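Local coordinates for protein putative TetR-family transcriptional regulator (PDB 3CCY) that probably binds operator DNA through an N-terminal helix-turn-helix domain and regulates transcription, as TetR-family repressors do, at residues A[15-27]-A[51-65]. Residues are numbered along the deposited sequence; the frame is centred on the assembly and turned at random.
Sequences IRDTIIERAAAMF and LYHYFDSKEAVLRDM
Phe55 packs against Ile19 and Ile20 of helix 15-27, and most of the contact is apolar. The Phe55 ring takes Ile19 CG2 on CE1 and Ile20 CD1 on CZ, the latter at 3.5 Å, while Val61 CG2 of its own segment covers one ring face. Nearer the helix start, Ile19 CD1 packs against Tyr54 CD2 (3.5 Å) and Ile15 crosses the phenol end of that ring at about a right angle. At the other end, selenomethionine Met65 is a knob in the hole formed by Ile20, Ala23, Ala24 and Phe27. Its CG lies between backbone N and carbonyl carbon (chi1 84°), and a bend at chi3 tucks Met65 CE against Ala23 CB and onto the backbone, at Ala24 N and Ile20 O (both 3.6 Å). SE makes an oblique Met-aromatic contact with Phe27.

The polar component is one salt bridge. Arg16 lays its CD on Phe55 CZ (3.6 Å), and its bent chain carries the guanidinium on to Asp64; Phe55 CE2 then lies over one face of the guanidinium, near its rim. Arg16 NH1 reaches Asp64 OD1 at 3.3 Å, and Arg16 NH2 makes a second weak bond to the same oxygen. The guanidinium and carboxylate planes stand 82° apart.

Helices 15-27 and 58-65 cross at -92°, with axes 10.1 Å apart. Ser57 N-caps the second, its OG accepting from Glu59 N. The contact thus ties the first helix of the TetR DNA-binding domain to the end of the predicted helix-turn-helix and the start of helix 58-81, chiefly by hydrophobic burial; the ion pair, held by weak, bent bonds, probably contributes mainly by charge.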
loop_
_atom_site.group_PDB
_atom_site.type_symbol
_atom_site.label_atom_id
_atom_site.label_comp_id
_atom_site.label_asym_id
_atom_site.label_seq_id
_atom_site.Cartn_x
_atom_site.Cartn_y
_atom_site.Cartn_z
ATOM N N ILE A 15 -15.360 2.429 28.589
ATOM C CA ILE A 15 -14.693 3.686 28.229
ATOM C C ILE A 15 -13.313 3.456 27.587
ATOM O O ILE A 15 -12.876 4.252 26.749
ATOM C CB ILE A 15 -14.596 4.616 29.475
ATOM C CG1 ILE A 15 -13.546 5.725 29.298
ATOM C CG2 ILE A 15 -14.343 3.795 30.733
ATOM C CD1 ILE A 15 -14.016 6.919 28.469
ATOM N N ARG A 16 -12.645 2.374 27.996
ATOM C CA ARG A 16 -11.413 1.883 27.366
ATOM C C ARG A 16 -11.501 1.872 25.842
ATOM O O ARG A 16 -10.674 2.483 25.163
ATOM C CB ARG A 16 -11.102 0.460 27.848
ATOM C CG ARG A 16 -9.969 0.326 28.853
ATOM C CD ARG A 16 -8.618 0.556 28.192
ATOM N NE ARG A 16 -7.642 -0.475 28.533
ATOM C CZ ARG A 16 -7.169 -1.371 27.668
ATOM N NH1 ARG A 16 -7.569 -1.365 26.403
ATOM N NH2 ARG A 16 -6.284 -2.275 28.066
ATOM N N ASP A 17 -12.520 1.187 25.327
ATOM C CA ASP A 17 -12.678 0.954 23.894
ATOM C C ASP A 17 -13.127 2.193 23.131
ATOM O O ASP A 17 -12.935 2.267 21.923
ATOM C CB ASP A 17 -13.666 -0.189 23.630
ATOM C CG ASP A 17 -13.803 -1.134 24.813
ATOM O OD1 ASP A 17 -12.768 -1.658 25.304
ATOM O OD2 ASP A 17 -14.960 -1.340 25.254
ATOM N N THR A 18 -13.734 3.150 23.825
ATOM C CA THR A 18 -14.101 4.420 23.202
ATOM C C THR A 18 -12.834 5.197 22.842
ATOM O O THR A 18 -12.719 5.729 21.739
ATOM C CB THR A 18 -15.009 5.272 24.113
ATOM O OG1 THR A 18 -16.010 4.435 24.704
ATOM C CG2 THR A 18 -15.682 6.393 23.319
ATOM N N ILE A 19 -11.887 5.245 23.781
ATOM C CA ILE A 19 -10.577 5.856 23.554
ATOM C C ILE A 19 -9.911 5.191 22.350
ATOM O O ILE A 19 -9.547 5.868 21.391
ATOM C CB ILE A 19 -9.670 5.754 24.814
ATOM C CG1 ILE A 19 -10.344 6.431 26.013
ATOM C CG2 ILE A 19 -8.296 6.376 24.549
ATOM C CD1 ILE A 19 -9.986 5.815 27.339
ATOM N N ILE A 20 -9.793 3.866 22.407
ATOM C CA ILE A 20 -9.238 3.064 21.322
ATOM C C ILE A 20 -9.963 3.322 19.999
ATOM O O ILE A 20 -9.318 3.534 18.973
ATOM C CB ILE A 20 -9.260 1.541 21.668
ATOM C CG1 ILE A 20 -8.295 1.227 22.817
ATOM C CG2 ILE A 20 -8.919 0.690 20.445
ATOM C CD1 ILE A 20 -6.820 1.242 22.413
ATOM N N GLU A 21 -11.299 3.311 20.044
ATOM C CA GLU A 21 -12.157 3.533 18.874
ATOM C C GLU A 21 -11.922 4.918 18.273
ATOM O O GLU A 21 -11.756 5.060 17.058
ATOM C CB GLU A 21 -13.636 3.386 19.272
ATOM C CG GLU A 21 -14.632 3.194 18.105
ATOM C CD GLU A 21 -16.078 2.917 18.580
ATOM O OE1 GLU A 21 -16.852 2.310 17.794
ATOM O OE2 GLU A 21 -16.440 3.298 19.727
ATOM N N ARG A 22 -11.895 5.930 19.139
ATOM C CA ARG A 22 -11.784 7.320 18.705
ATOM C C ARG A 22 -10.361 7.659 18.226
ATOM O O ARG A 22 -10.192 8.385 17.239
ATOM C CB ARG A 22 -12.274 8.274 19.810
ATOM C CG ARG A 22 -13.301 9.293 19.326
ATOM C CD ARG A 22 -14.746 8.817 19.518
ATOM N NE ARG A 22 -15.386 9.468 20.669
ATOM C CZ ARG A 22 -16.641 9.262 21.073
ATOM N NH1 ARG A 22 -17.433 8.409 20.427
ATOM N NH2 ARG A 22 -17.105 9.909 22.131
ATOM N N ALA A 23 -9.354 7.111 18.914
ATOM C CA ALA A 23 -7.946 7.230 18.512
ATOM C C ALA A 23 -7.664 6.577 17.160
ATOM O O ALA A 23 -6.966 7.154 16.317
ATOM C CB ALA A 23 -7.047 6.614 19.560
ATOM N N ALA A 24 -8.188 5.368 16.974
ATOM C CA ALA A 24 -8.042 4.651 15.704
ATOM C C ALA A 24 -8.522 5.524 14.551
ATOM O O ALA A 24 -7.828 5.663 13.546
ATOM C CB ALA A 24 -8.800 3.339 15.746
ATOM N N ALA A 25 -9.691 6.140 14.707
ATOM C CA ALA A 25 -10.220 7.016 13.662
ATOM C C ALA A 25 -9.279 8.188 13.325
ATOM O O ALA A 25 -9.030 8.475 12.156
ATOM C CB ALA A 25 -11.616 7.510 14.020
HETATM N N MSE A 26 -8.725 8.843 14.338
HETATM C CA MSE A 26 -7.815 9.958 14.079
HETATM C C MSE A 26 -6.466 9.549 13.488
HETATM O O MSE A 26 -5.992 10.180 12.538
HETATM C CB MSE A 26 -7.636 10.804 15.326
HETATM C CG MSE A 26 -8.777 11.788 15.505
HETATM SE SE MSE A 26 -8.614 12.882 17.077
HETATM C CE MSE A 26 -9.054 11.523 18.407
ATOM N N PHE A 27 -5.863 8.492 14.038
ATOM C CA PHE A 27 -4.597 7.961 13.522
ATOM C C PHE A 27 -4.708 7.576 12.044
ATOM O O PHE A 27 -3.708 7.601 11.310
ATOM C CB PHE A 27 -4.147 6.721 14.310
ATOM C CG PHE A 27 -3.769 6.980 15.757
ATOM C CD1 PHE A 27 -3.535 8.263 16.237
ATOM C CD2 PHE A 27 -3.601 5.905 16.624
ATOM C CE1 PHE A 27 -3.177 8.473 17.568
ATOM C CE2 PHE A 27 -3.242 6.101 17.951
ATOM C CZ PHE A 27 -3.029 7.392 18.424
ATOM N N LEU A 51 -7.682 9.959 30.458
ATOM C CA LEU A 51 -7.052 9.017 29.520
ATOM C C LEU A 51 -6.003 8.143 30.190
ATOM O O LEU A 51 -5.881 6.955 29.874
ATOM C CB LEU A 51 -6.406 9.754 28.349
ATOM C CG LEU A 51 -7.157 9.779 27.023
ATOM C CD1 LEU A 51 -8.387 10.670 27.118
ATOM C CD2 LEU A 51 -6.216 10.270 25.946
ATOM N N TYR A 52 -5.275 8.729 31.133
ATOM C CA TYR A 52 -4.164 8.050 31.771
ATOM C C TYR A 52 -4.603 7.079 32.823
ATOM O O TYR A 52 -3.803 6.339 33.340
ATOM C CB TYR A 52 -3.161 9.033 32.334
ATOM C CG TYR A 52 -2.522 9.897 31.298
ATOM C CD1 TYR A 52 -3.114 11.033 30.882
ATOM C CD2 TYR A 52 -1.318 9.566 30.742
ATOM C CE1 TYR A 52 -2.535 11.810 29.942
ATOM C CE2 TYR A 52 -0.745 10.338 29.805
ATOM C CZ TYR A 52 -1.355 11.456 29.411
ATOM O OH TYR A 52 -0.782 12.231 28.472
ATOM N N HIS A 53 -5.888 7.083 33.115
ATOM C CA HIS A 53 -6.549 6.093 33.970
ATOM C C HIS A 53 -6.553 4.723 33.281
ATOM O O HIS A 53 -6.646 3.688 33.944
ATOM C CB HIS A 53 -7.984 6.546 34.284
ATOM C CG HIS A 53 -8.639 5.793 35.404
ATOM N ND1 HIS A 53 -8.626 6.238 36.713
ATOM C CD2 HIS A 53 -9.353 4.640 35.409
ATOM C CE1 HIS A 53 -9.287 5.384 37.475
ATOM N NE2 HIS A 53 -9.740 4.407 36.707
ATOM N N TYR A 54 -6.425 4.730 31.953
ATOM C CA TYR A 54 -6.455 3.501 31.156
ATOM C C TYR A 54 -5.171 3.258 30.371
ATOM O O TYR A 54 -4.834 2.107 30.079
ATOM C CB TYR A 54 -7.658 3.506 30.205
ATOM C CG TYR A 54 -8.951 3.922 30.869
ATOM C CD1 TYR A 54 -9.722 3.001 31.586
ATOM C CD2 TYR A 54 -9.399 5.237 30.791
ATOM C CE1 TYR A 54 -10.910 3.386 32.203
ATOM C CE2 TYR A 54 -10.584 5.633 31.407
ATOM C CZ TYR A 54 -11.332 4.705 32.111
ATOM O OH TYR A 54 -12.504 5.105 32.720
ATOM N N PHE A 55 -4.463 4.334 30.028
ATOM C CA PHE A 55 -3.254 4.244 29.197
ATOM C C PHE A 55 -2.113 5.120 29.702
ATOM O O PHE A 55 -2.335 6.253 30.140
ATOM C CB PHE A 55 -3.563 4.629 27.749
ATOM C CG PHE A 55 -4.564 3.734 27.075
ATOM C CD1 PHE A 55 -5.877 4.156 26.892
ATOM C CD2 PHE A 55 -4.188 2.473 26.604
ATOM C CE1 PHE A 55 -6.810 3.333 26.260
ATOM C CE2 PHE A 55 -5.110 1.644 25.978
ATOM C CZ PHE A 55 -6.422 2.075 25.804
ATOM N N ASP A 56 -0.888 4.603 29.606
ATOM C CA ASP A 56 0.295 5.322 30.104
ATOM C C ASP A 56 0.876 6.302 29.085
ATOM O O ASP A 56 1.619 7.214 29.441
ATOM C CB ASP A 56 1.390 4.338 30.536
ATOM C CG ASP A 56 0.978 3.467 31.715
ATOM O OD1 ASP A 56 1.461 2.310 31.770
ATOM O OD2 ASP A 56 0.187 3.928 32.578
ATOM N N SER A 57 0.539 6.107 27.820
ATOM C CA SER A 57 1.134 6.888 26.752
ATOM C C SER A 57 0.258 6.844 25.504
ATOM O O SER A 57 -0.657 6.026 25.396
ATOM C CB SER A 57 2.545 6.354 26.449
ATOM O OG SER A 57 3.096 6.925 25.269
ATOM N N LYS A 58 0.548 7.752 24.578
ATOM C CA LYS A 58 0.007 7.736 23.234
ATOM C C LYS A 58 0.444 6.434 22.543
ATOM O O LYS A 58 -0.335 5.820 21.804
ATOM C CB LYS A 58 0.525 8.970 22.495
ATOM C CG LYS A 58 -0.115 9.292 21.163
ATOM C CD LYS A 58 0.608 10.491 20.543
ATOM C CE LYS A 58 0.506 10.468 19.024
ATOM N NZ LYS A 58 1.332 11.520 18.327
ATOM N N GLU A 59 1.683 6.009 22.809
ATOM C CA GLU A 59 2.224 4.750 22.268
ATOM C C GLU A 59 1.486 3.535 22.809
ATOM O O GLU A 59 1.310 2.553 22.089
ATOM C CB GLU A 59 3.720 4.610 22.569
ATOM C CG GLU A 59 4.585 5.723 21.999
ATOM C CD GLU A 59 6.065 5.530 22.291
ATOM O OE1 GLU A 59 6.444 5.431 23.485
ATOM O OE2 GLU A 59 6.854 5.493 21.318
ATOM N N ALA A 60 1.064 3.609 24.072
ATOM C CA ALA A 60 0.293 2.546 24.718
ATOM C C ALA A 60 -1.069 2.357 24.041
ATOM O O ALA A 60 -1.501 1.223 23.808
ATOM C CB ALA A 60 0.120 2.837 26.212
ATOM N N VAL A 61 -1.734 3.471 23.723
ATOM C CA VAL A 61 -2.981 3.442 22.950
ATOM C C VAL A 61 -2.751 2.753 21.608
ATOM O O VAL A 61 -3.492 1.855 21.250
ATOM C CB VAL A 61 -3.574 4.859 22.745
ATOM C CG1 VAL A 61 -4.871 4.791 21.946
ATOM C CG2 VAL A 61 -3.822 5.534 24.094
ATOM N N LEU A 62 -1.699 3.158 20.898
ATOM C CA LEU A 62 -1.355 2.547 19.624
ATOM C C LEU A 62 -0.978 1.069 19.752
ATOM O O LEU A 62 -1.460 0.239 18.981
ATOM C CB LEU A 62 -0.237 3.329 18.903
ATOM C CG LEU A 62 0.266 2.805 17.546
ATOM C CD1 LEU A 62 -0.824 2.775 16.479
ATOM C CD2 LEU A 62 1.444 3.585 17.023
ATOM N N ARG A 63 -0.118 0.746 20.712
ATOM C CA ARG A 63 0.379 -0.615 20.864
ATOM C C ARG A 63 -0.786 -1.563 21.135
ATOM O O ARG A 63 -0.874 -2.623 20.517
ATOM C CB ARG A 63 1.454 -0.703 21.962
ATOM C CG ARG A 63 2.049 -2.108 22.164
ATOM C CD ARG A 63 2.978 -2.186 23.377
ATOM N NE ARG A 63 2.310 -1.861 24.642
ATOM C CZ ARG A 63 2.603 -0.815 25.424
ATOM N NH1 ARG A 63 1.933 -0.629 26.555
ATOM N NH2 ARG A 63 3.560 0.049 25.092
ATOM N N ASP A 64 -1.687 -1.153 22.025
ATOM C CA ASP A 64 -2.874 -1.945 22.355
ATOM C C ASP A 64 -3.805 -2.197 21.159
ATOM O O ASP A 64 -4.165 -3.353 20.888
ATOM C CB ASP A 64 -3.615 -1.323 23.551
ATOM C CG ASP A 64 -4.878 -2.082 23.931
ATOM O OD1 ASP A 64 -4.869 -2.748 24.986
ATOM O OD2 ASP A 64 -5.886 -2.003 23.187
HETATM N N MSE A 65 -4.171 -1.161 20.407
HETATM C CA MSE A 65 -5.080 -1.388 19.264
HETATM C C MSE A 65 -4.458 -2.234 18.150
HETATM O O MSE A 65 -5.164 -2.959 17.445
HETATM C CB MSE A 65 -5.617 -0.075 18.679
HETATM C CG MSE A 65 -4.700 0.570 17.679
HETATM SE SE MSE A 65 -5.353 2.209 16.894
HETATM C CE MSE A 65 -5.785 3.223 18.468
#